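Local coordinates for protein Exo-arabinanase (Penicillium chrysogenum, PDB 3A71) that probably hydrolyses arabinan from the chain end as an exo-acting 1,5-alpha-L-arabinanase built on a six-bladed, sialidase-like beta-propeller, at residues Thr7-Phe12 and Val344-Met349. Residues are numbered along the deposited sequence; the frame is centred on the assembly and turned at random.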
ATOM      1  N   THR A   7     -18.919  -9.750  -4.617  1.00  7.70           N
ATOM      2  CA  THR A   7     -18.256  -9.438  -5.872  1.00  7.90           C
ATOM      3  C   THR A   7     -18.579  -8.033  -6.318  1.00  7.50           C
ATOM      4  O   THR A   7     -19.739  -7.654  -6.536  1.00  8.32           O
ATOM      5  CB  THR A   7     -18.610 -10.460  -6.963  1.00  9.90           C
ATOM      6  OG1 THR A   7     -18.085 -11.733  -6.552  1.00 12.28           O
ATOM      7  CG2 THR A   7     -18.043 -10.083  -8.314  1.00 11.00           C
ATOM      8  N   ASN A   8     -17.512  -7.237  -6.484  1.00  7.96           N
ATOM      9  CA  ASN A   8     -17.607  -5.944  -7.155  1.00  7.50           C
ATOM     10  C   ASN A   8     -18.586  -4.978  -6.511  1.00  7.87           C
ATOM     11  O   ASN A   8     -19.328  -4.280  -7.213  1.00  9.10           O
ATOM     12  CB  ASN A   8     -17.934  -6.131  -8.661  1.00  8.64           C
ATOM     13  CG  ASN A   8     -17.664  -4.889  -9.440  1.00  8.44           C
ATOM     14  OD1 ASN A   8     -16.778  -4.080  -9.140  1.00  8.97           O
ATOM     15  ND2 ASN A   8     -18.436  -4.744 -10.511  1.00 12.89           N
ATOM     16  N   VAL A   9     -18.571  -4.915  -5.188  1.00  7.10           N
ATOM     17  CA  VAL A   9     -19.369  -3.969  -4.434  1.00  6.99           C
ATOM     18  C   VAL A   9     -18.816  -2.567  -4.633  1.00  6.47           C
ATOM     19  O   VAL A   9     -17.633  -2.333  -4.489  1.00  7.35           O
ATOM     20  CB  VAL A   9     -19.433  -4.337  -2.955  1.00  7.39           C
ATOM     21  CG1 VAL A   9     -20.222  -3.276  -2.168  1.00  8.84           C
ATOM     22  CG2 VAL A   9     -20.003  -5.715  -2.728  1.00  9.66           C
ATOM     23  N   THR A  10     -19.656  -1.593  -4.947  1.00  7.74           N
ATOM     24  CA  THR A  10     -19.235  -0.222  -5.078  1.00  8.09           C
ATOM     25  C   THR A  10     -19.045   0.430  -3.703  1.00  7.99           C
ATOM     26  O   THR A  10     -20.019   0.514  -2.925  1.00 11.95           O
ATOM     27  CB  THR A  10     -20.276   0.646  -5.763  1.00 10.35           C
ATOM     28  OG1 THR A  10     -20.599   0.112  -6.961  1.00 15.27           O
ATOM     29  CG2 THR A  10     -19.700   2.047  -6.085  1.00 12.08           C
ATOM     30  N   ILE A  11     -17.866   0.910  -3.418  1.00  6.38           N
ATOM     31  CA  ILE A  11     -17.618   1.741  -2.251  1.00  6.49           C
ATOM     32  C   ILE A  11     -17.915   3.209  -2.576  1.00  6.80           C
ATOM     33  O   ILE A  11     -18.578   3.898  -1.815  1.00  8.89           O
ATOM     34  CB  ILE A  11     -16.175   1.604  -1.731  1.00  6.23           C
ATOM     35  CG1 ILE A  11     -15.875   0.139  -1.384  1.00  6.67           C
ATOM     36  CG2 ILE A  11     -15.936   2.523  -0.566  1.00  7.47           C
ATOM     37  CD1 ILE A  11     -14.502  -0.117  -0.785  1.00  7.46           C
ATOM     38  N   PHE A  12     -17.408   3.653  -3.721  1.00  6.70           N
ATOM     39  CA  PHE A  12     -17.589   5.038  -4.154  1.00  6.85           C
ATOM     40  C   PHE A  12     -17.524   5.128  -5.671  1.00  7.26           C
ATOM     41  O   PHE A  12     -16.537   4.636  -6.274  1.00  8.41           O
ATOM     42  CB  PHE A  12     -16.467   5.908  -3.570  1.00  8.60           C
ATOM     43  CG  PHE A  12     -16.490   7.364  -3.993  1.00  7.60           C
ATOM     44  CD1 PHE A  12     -17.567   8.184  -3.725  1.00  9.36           C
ATOM     45  CD2 PHE A  12     -15.400   7.894  -4.660  1.00  7.59           C
ATOM     46  CE1 PHE A  12     -17.537   9.517  -4.072  1.00 11.02           C
ATOM     47  CE2 PHE A  12     -15.357   9.211  -5.026  1.00  8.03           C
ATOM     48  CZ  PHE A  12     -16.422  10.052  -4.706  1.00 10.10           C
ATOM     49  N   VAL A 344     -14.288   2.997  -6.955  1.00  5.70           N
ATOM     50  CA  VAL A 344     -13.690   2.243  -5.860  1.00  5.59           C
ATOM     51  C   VAL A 344     -14.637   1.090  -5.535  1.00  5.48           C
ATOM     52  O   VAL A 344     -15.815   1.308  -5.245  1.00  6.20           O
ATOM     53  CB  VAL A 344     -13.472   3.131  -4.629  1.00  5.68           C
ATOM     54  CG1 VAL A 344     -12.728   2.316  -3.572  1.00  6.82           C
ATOM     55  CG2 VAL A 344     -12.731   4.390  -4.971  1.00  6.97           C
ATOM     56  N   SER A 345     -14.118  -0.125  -5.619  1.00  5.95           N
ATOM     57  CA  SER A 345     -14.925  -1.326  -5.456  1.00  6.03           C
ATOM     58  C   SER A 345     -14.172  -2.336  -4.593  1.00  5.61           C
ATOM     59  O   SER A 345     -12.961  -2.261  -4.383  1.00  5.47           O
ATOM     60  CB  SER A 345     -15.307  -1.910  -6.819  1.00  6.65           C
ATOM     61  OG  SER A 345     -14.217  -2.440  -7.516  1.00  7.02           O
ATOM     62  N   VAL A 346     -14.914  -3.335  -4.136  1.00  5.96           N
ATOM     63  CA  VAL A 346     -14.360  -4.399  -3.317  1.00  5.23           C
ATOM     64  C   VAL A 346     -15.080  -5.707  -3.547  1.00  5.36           C
ATOM     65  O   VAL A 346     -16.282  -5.759  -3.715  1.00  6.43           O
ATOM     66  CB  VAL A 346     -14.390  -3.963  -1.826  1.00  6.16           C
ATOM     67  CG1 VAL A 346     -15.844  -3.775  -1.332  1.00  6.79           C
ATOM     68  CG2 VAL A 346     -13.649  -4.906  -0.938  1.00  7.67           C
ATOM     69  N   SER A 347     -14.275  -6.773  -3.541  1.00  5.62           N
ATOM     70  CA  SER A 347     -14.761  -8.141  -3.507  1.00  5.72           C
ATOM     71  C   SER A 347     -14.242  -8.808  -2.266  1.00  5.30           C
ATOM     72  O   SER A 347     -13.183  -8.432  -1.736  1.00  6.15           O
ATOM     73  CB  SER A 347     -14.347  -8.910  -4.743  1.00  6.14           C
ATOM     74  OG  SER A 347     -14.856  -8.321  -5.947  1.00  6.71           O
ATOM     75  N   VAL A 348     -14.953  -9.808  -1.793  1.00  5.28           N
ATOM     76  CA  VAL A 348     -14.535 -10.645  -0.662  1.00  5.13           C
ATOM     77  C   VAL A 348     -14.567 -12.060  -1.139  1.00  5.45           C
ATOM     78  O   VAL A 348     -15.589 -12.545  -1.662  1.00  6.27           O
ATOM     79  CB  VAL A 348     -15.423 -10.426   0.578  1.00  5.90           C
ATOM     80  CG1 VAL A 348     -14.973 -11.345   1.705  1.00  6.57           C
ATOM     81  CG2 VAL A 348     -15.375  -8.975   0.999  1.00  6.62           C
ATOM     82  N   MET A 349     -13.460 -12.786  -0.958  1.00  5.36           N
ATOM     83  CA  MET A 349     -13.304 -14.175  -1.335  1.00  5.63           C
ATOM     84  C   MET A 349     -13.229 -15.063  -0.110  1.00  5.60           C
ATOM     85  O   MET A 349     -12.622 -14.726   0.896  1.00  6.33           O
ATOM     86  CB  MET A 349     -12.023 -14.340  -2.203  1.00  5.86           C
ATOM     87  CG  MET A 349     -11.992 -13.441  -3.420  1.00  6.23           C
ATOM     88  SD  MET A 349     -10.461 -13.550  -4.347  1.00  7.25           S
ATOM     89  CE  MET A 349     -10.639 -15.133  -5.114  1.00  9.57           C
TER
HETATM   90  O   HOH W   1     -16.403 -13.115  -4.506  1.00 15.05           O
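Val9 pairs with Val346 in an antiparallel edge-strand contact, by which strand 6-10, from the start of the chain, completes a four-stranded sheet whose other three strands come from its end. The register is fixed by reciprocal backbone bonds: Val9 N to Val346 O at 2.8 Å, and Val346 N back to Val9 O. Two bulges interrupt it. At the first, Asn8 and Val9 both face Val346, a G1 bulge, with Asn8 in a left-handed conformation (phi 58°). Its N-H turns from the strand to the side chain of Ser347, meeting OG at 2.9 Å in a nearly straight bond (164° at the hydrogen). That hydroxyl also bonds Glu310, whose carboxylate bonds Ser345 OG as well; one acid thus ties two serines of the strand. Asn8 OD1 approaches Ser345 OG to 3.4 Å, but its hydrogen-bond partner is Arg343.

At the second, a classic bulge, Ile11 and Phe12 both face Val344. Val344 O accepts from Ile11 N (2.8 Å) and from Phe12 N (3.2 Å), both donors lying on the same face of the carbonyl plane, while Val344 N returns a bond to Phe12 O. Within this bulge the chain turns at Ile11 (psi -47°), and its side chain leaves the backbone toward the opposing strand: CG1 meets Val346 CG1 at 3.9 Å, the two side chains crossing at about a right angle, and Ile11 CB packs on Val344 CG1. Trp64 touches both Ile11 and Val346, and Trp40 of the neighbouring sheet touches Ile11, Val344 and the Phe12 ring. Joining chain start to chain end within one blade is the "Velcro" closure characteristic of beta-propellers, here sealing the ring of six four-stranded sheets.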